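Local coordinates for protein serine protease inhibitor (Thermoanaerobacter tengcongensis, PDB 2PEE) that probably inhibits serine-type endopeptidases as a member of the serpin family, here in its metastable native state, at residues G63-T68 with K306-K311; E170-L175 with G318-S323. The protein carries 1 engineered substitution. All blocks are in the same frame, centred on the assembly; numbering follows the deposited sequence.

Contact 1 (G63-T68 with K306-K311); sequences GADNET and KADFSK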
# COMPACT_ATOMS: atom_id res chain seq x y z
N GLY A 63 -16.44 -4.83 -13.59
CA GLY A 63 -16.48 -4.89 -15.04
C GLY A 63 -16.16 -6.25 -15.64
O GLY A 63 -16.27 -6.45 -16.84
N ALA A 64 -15.76 -7.19 -14.80
CA ALA A 64 -15.46 -8.55 -15.24
C ALA A 64 -16.71 -9.41 -15.33
O ALA A 64 -17.74 -9.09 -14.75
CB ALA A 64 -14.48 -9.18 -14.29
N ASP A 65 -16.62 -10.50 -16.08
CA ASP A 65 -17.70 -11.46 -16.18
C ASP A 65 -17.18 -12.88 -16.29
O ASP A 65 -16.02 -13.11 -16.67
CB ASP A 65 -18.62 -11.13 -17.36
CG ASP A 65 -20.02 -11.67 -17.17
OD1 ASP A 65 -20.24 -12.36 -16.15
OD2 ASP A 65 -20.90 -11.39 -18.02
N ASN A 66 -18.06 -13.83 -15.97
CA ASN A 66 -17.77 -15.25 -16.13
C ASN A 66 -16.50 -15.65 -15.39
O ASN A 66 -16.41 -15.50 -14.18
CB ASN A 66 -17.74 -15.64 -17.61
CG ASN A 66 -19.04 -15.32 -18.32
OD1 ASN A 66 -20.04 -15.97 -18.09
ND2 ASN A 66 -19.02 -14.30 -19.18
N GLU A 67 -15.50 -16.13 -16.13
CA GLU A 67 -14.29 -16.68 -15.53
C GLU A 67 -13.29 -15.63 -15.00
O GLU A 67 -12.64 -15.85 -13.98
CB GLU A 67 -13.61 -17.66 -16.50
CG GLU A 67 -12.81 -18.76 -15.80
CD GLU A 67 -13.60 -19.48 -14.71
OE1 GLU A 67 -14.83 -19.71 -14.90
OE2 GLU A 67 -13.00 -19.84 -13.67
N THR A 68 -13.19 -14.51 -15.70
CA THR A 68 -12.41 -13.37 -15.24
C THR A 68 -12.94 -12.92 -13.86
O THR A 68 -12.19 -12.83 -12.90
CB THR A 68 -12.42 -12.21 -16.27
OG1 THR A 68 -11.96 -12.70 -17.53
CG2 THR A 68 -11.55 -11.05 -15.83
N LYS A 306 -8.81 -14.29 -23.60
CA LYS A 306 -9.67 -14.90 -22.59
C LYS A 306 -10.22 -13.87 -21.60
O LYS A 306 -11.22 -14.13 -20.93
CB LYS A 306 -8.92 -16.02 -21.86
CG LYS A 306 -9.79 -17.22 -21.48
CD LYS A 306 -8.99 -18.23 -20.66
CE LYS A 306 -9.89 -19.20 -19.90
NZ LYS A 306 -9.18 -19.82 -18.75
N ALA A 307 -9.58 -12.71 -21.52
CA ALA A 307 -10.04 -11.68 -20.61
C ALA A 307 -11.46 -11.35 -20.97
O ALA A 307 -11.77 -11.15 -22.15
CB ALA A 307 -9.18 -10.45 -20.72
N ASP A 308 -12.33 -11.34 -19.96
CA ASP A 308 -13.71 -10.94 -20.17
C ASP A 308 -14.08 -9.76 -19.25
O ASP A 308 -14.39 -9.94 -18.07
CB ASP A 308 -14.67 -12.12 -20.00
CG ASP A 308 -16.12 -11.74 -20.24
OD1 ASP A 308 -16.40 -10.54 -20.50
OD2 ASP A 308 -16.99 -12.64 -20.16
N PHE A 309 -14.06 -8.58 -19.85
CA PHE A 309 -14.41 -7.34 -19.19
C PHE A 309 -15.61 -6.70 -19.89
O PHE A 309 -15.71 -5.47 -20.02
CB PHE A 309 -13.20 -6.43 -19.15
CG PHE A 309 -12.24 -6.79 -18.06
CD1 PHE A 309 -11.06 -7.45 -18.34
CD2 PHE A 309 -12.54 -6.50 -16.72
CE1 PHE A 309 -10.17 -7.80 -17.31
CE2 PHE A 309 -11.66 -6.84 -15.69
CZ PHE A 309 -10.48 -7.48 -15.97
N SER A 310 -16.54 -7.54 -20.33
CA SER A 310 -17.71 -7.07 -21.07
C SER A 310 -18.67 -6.21 -20.23
O SER A 310 -19.44 -5.43 -20.80
CB SER A 310 -18.45 -8.25 -21.68
OG SER A 310 -18.98 -9.08 -20.66
N LYS A 311 -18.65 -6.34 -18.91
CA LYS A 311 -19.50 -5.50 -18.06
C LYS A 311 -18.89 -4.11 -17.86
O LYS A 311 -19.44 -3.26 -17.18
CB LYS A 311 -19.80 -6.17 -16.70
CG LYS A 311 -20.51 -7.52 -16.79
CD LYS A 311 -21.60 -7.67 -15.74
CE LYS A 311 -21.52 -9.02 -14.98
NZ LYS A 311 -20.84 -8.93 -13.62
O HOH W 1 -18.89 -7.71 -12.09
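Gly63 O accepts a weak bond from Lys311 N, 3.2 Å away with an N-H...O angle of only 124°. Ala64 lays CB beside the Phe309 ring, 3.9 Å from CE2, while its O is approached by Lys311 NZ at 3.3 Å, another weak bond, with a water bridging the two. Asp65 N donates to Asp308 O at 3.0 Å, tilted out of the carbonyl plane, and the Lys311 and Asp65 side chains cross at about a right angle, Lys311 CE 3.8 Å from Asp65 CG. In the serpin fold this joins the approach to helix 66-76 to the loop between helix 290-296 and strand 313-314, where Asp308 forms an Asx turn: its OD1 accepts from both N and OG of Ser310. Asp308 OD2 accepts from Asn66 ND2 at 2.8 Å, almost in the amide plane. With the carboxylate cut back to an alanine here, the Asn66 amide would probably lose this acceptor and Ser310 N and OG their shared one. Thr68 uses both branches: OG1 accepts from Asp308 N at 2.8 Å, whereas CG2, anti to N, sits over one Phe309 face, 4.1 Å from its centroid and 27° off the normal.

Contact 2 (E170-L175 with G318-S323); sequences EDVMYL and GNLYIS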
# COMPACT_ATOMS: atom_id res chain seq x y z
N GLU A 170 -0.98 -2.28 -28.84
CA GLU A 170 -1.62 -3.49 -28.30
C GLU A 170 -2.03 -3.36 -26.82
O GLU A 170 -2.85 -4.14 -26.34
CB GLU A 170 -0.73 -4.73 -28.49
CG GLU A 170 -0.89 -5.53 -29.80
CD GLU A 170 -1.16 -4.70 -31.05
OE1 GLU A 170 -2.34 -4.39 -31.31
OE2 GLU A 170 -0.20 -4.40 -31.78
N ASP A 171 -1.46 -2.40 -26.08
CA ASP A 171 -2.00 -2.08 -24.74
C ASP A 171 -3.33 -1.37 -24.92
O ASP A 171 -3.48 -0.51 -25.80
CB ASP A 171 -1.09 -1.18 -23.91
CG ASP A 171 0.17 -1.88 -23.43
OD1 ASP A 171 0.24 -3.13 -23.45
OD2 ASP A 171 1.10 -1.15 -23.04
N VAL A 172 -4.30 -1.74 -24.09
CA VAL A 172 -5.65 -1.18 -24.18
C VAL A 172 -6.19 -0.68 -22.82
O VAL A 172 -7.16 0.08 -22.77
CB VAL A 172 -6.67 -2.16 -24.89
CG1 VAL A 172 -6.16 -2.61 -26.24
CG2 VAL A 172 -6.98 -3.39 -24.05
N MET A 173 -5.54 -1.09 -21.73
CA MET A 173 -6.08 -0.86 -20.40
C MET A 173 -5.01 -0.94 -19.32
O MET A 173 -4.30 -1.95 -19.21
CB MET A 173 -7.17 -1.90 -20.13
CG MET A 173 -7.86 -1.81 -18.78
SD MET A 173 -9.09 -3.13 -18.67
CE MET A 173 -9.91 -2.66 -17.15
N TYR A 174 -4.90 0.12 -18.52
CA TYR A 174 -4.01 0.14 -17.36
C TYR A 174 -4.80 0.43 -16.11
O TYR A 174 -5.74 1.24 -16.13
CB TYR A 174 -3.00 1.27 -17.45
CG TYR A 174 -1.96 1.15 -18.50
CD1 TYR A 174 -1.71 2.21 -19.36
CD2 TYR A 174 -1.19 0.00 -18.64
CE1 TYR A 174 -0.75 2.13 -20.34
CE2 TYR A 174 -0.23 -0.09 -19.61
CZ TYR A 174 -0.02 0.98 -20.46
OH TYR A 174 0.94 0.91 -21.44
N LEU A 175 -4.39 -0.22 -15.02
CA LEU A 175 -4.77 0.22 -13.69
C LEU A 175 -3.56 0.95 -13.14
O LEU A 175 -2.46 0.41 -13.20
CB LEU A 175 -5.10 -0.96 -12.79
CG LEU A 175 -6.50 -1.54 -12.78
CD1 LEU A 175 -6.99 -1.99 -14.17
CD2 LEU A 175 -6.52 -2.71 -11.78
N GLY A 318 -10.95 -5.89 -31.22
CA GLY A 318 -10.12 -6.62 -30.27
C GLY A 318 -10.95 -7.18 -29.12
O GLY A 318 -12.07 -7.64 -29.32
N ASN A 319 -10.40 -7.14 -27.91
CA ASN A 319 -11.04 -7.70 -26.72
C ASN A 319 -10.33 -7.24 -25.46
O ASN A 319 -9.15 -7.51 -25.30
CB ASN A 319 -11.05 -9.23 -26.79
CG ASN A 319 -11.71 -9.86 -25.59
OD1 ASN A 319 -12.92 -10.10 -25.58
ND2 ASN A 319 -10.93 -10.11 -24.54
N LEU A 320 -11.05 -6.57 -24.57
CA LEU A 320 -10.43 -5.87 -23.43
C LEU A 320 -9.73 -6.77 -22.43
O LEU A 320 -10.31 -7.74 -21.94
CB LEU A 320 -11.46 -5.03 -22.71
CG LEU A 320 -11.69 -3.64 -23.30
CD1 LEU A 320 -13.10 -3.19 -23.00
CD2 LEU A 320 -10.68 -2.65 -22.76
N TYR A 321 -8.48 -6.43 -22.14
CA TYR A 321 -7.63 -7.19 -21.23
C TYR A 321 -6.74 -6.20 -20.48
O TYR A 321 -6.41 -5.13 -21.03
CB TYR A 321 -6.78 -8.20 -22.02
CG TYR A 321 -5.61 -7.57 -22.75
CD1 TYR A 321 -4.33 -7.59 -22.19
CD2 TYR A 321 -5.79 -6.94 -23.99
CE1 TYR A 321 -3.26 -7.01 -22.84
CE2 TYR A 321 -4.72 -6.35 -24.64
CZ TYR A 321 -3.45 -6.40 -24.05
OH TYR A 321 -2.37 -5.83 -24.67
N ILE A 322 -6.33 -6.53 -19.26
CA ILE A 322 -5.42 -5.65 -18.51
C ILE A 322 -3.99 -5.85 -18.96
O ILE A 322 -3.45 -6.93 -18.80
CB ILE A 322 -5.48 -5.83 -16.98
CG1 ILE A 322 -6.88 -5.51 -16.46
CG2 ILE A 322 -4.46 -4.92 -16.31
CD1 ILE A 322 -7.17 -6.14 -15.13
N SER A 323 -3.40 -4.79 -19.50
CA SER A 323 -2.02 -4.83 -19.97
C SER A 323 -1.06 -4.81 -18.78
O SER A 323 -0.17 -5.65 -18.69
CB SER A 323 -1.74 -3.68 -20.92
OG SER A 323 -2.66 -3.70 -22.02
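Ser323 OG is held by two groups of the facing segment. Val172 N donates to it at 3.3 Å with an N-H...O angle of 154°, and the hydroxyl in turn makes a weak bond to Asp171 OD1. The Ser323 chi1 of -57° sets OG anti to its carbonyl carbon, turned to the Asp171-Val172 backbone. The other carboxylate oxygen, Asp171 OD2, receives a weak bond from Tyr174 OH and another from Asp168 N, so the acid ties Ser323 to Tyr174 and to the preceding turn, all through weak bonds. Ser323 N donates to Met173 O at 3.0 Å, in the carbonyl plane. Past this point Leu175 bonds through its backbone to Glu324 and Leu326, which is the onset of the parallel pairing between strands 173-183 and 324-333. In the serpin fold these correspond to strands three and five of the central sheet A, and the contact lies where both begin; the touching parts, 170-175 and 320-323, run 79° apart. The apolar side is built on Met173. Its fully extended chain, CG anti to the backbone N, carries SD to 3.9 Å from Ile322 CG1, with Leu320 CD2 farther off at 4.4 Å. Leu175 CD1 meets the same Ile322 CG1 at 4.2 Å. Thr60 of helix 50-61 and Phe112 of strand 102-113 close round Met173. Val172 CG2 touches the same Leu320 methyl, CD2, at 4.0 Å and Tyr321 CD2 at 3.7 Å, the valine crossing the tyrosine side chain at about a right angle. Glu170 O lies at the edge of the Tyr321 ring, near its plane, beside OH; that hydroxyl-carbonyl pair is modelled too close for its length to be relied on.

The two contacts lie side by side, their centres 12 Å apart, and their second segments, 306-311 and 318-323, follow each other closely along the chain. Ala307 O probably accepts a hydrogen bond from Asn319 ND2 at 2.7 Å, and Phe309 CZ packs on Ile322 CD1 at 3.7 Å, so the phenylalanine that Thr68 covers also abuts the apolar side of contact 2. Contact 1 is partly buried and joins loop to helix start; its bonds mix backbone groups with an aspartate, an asparagine and a threonine hydroxyl, with a water at the lysine. Contact 2, more buried, joins the start of strand 173-183 to the loop running into strand 324-333 through one backbone-to-backbone bond, a serine hydroxyl and apolar packing.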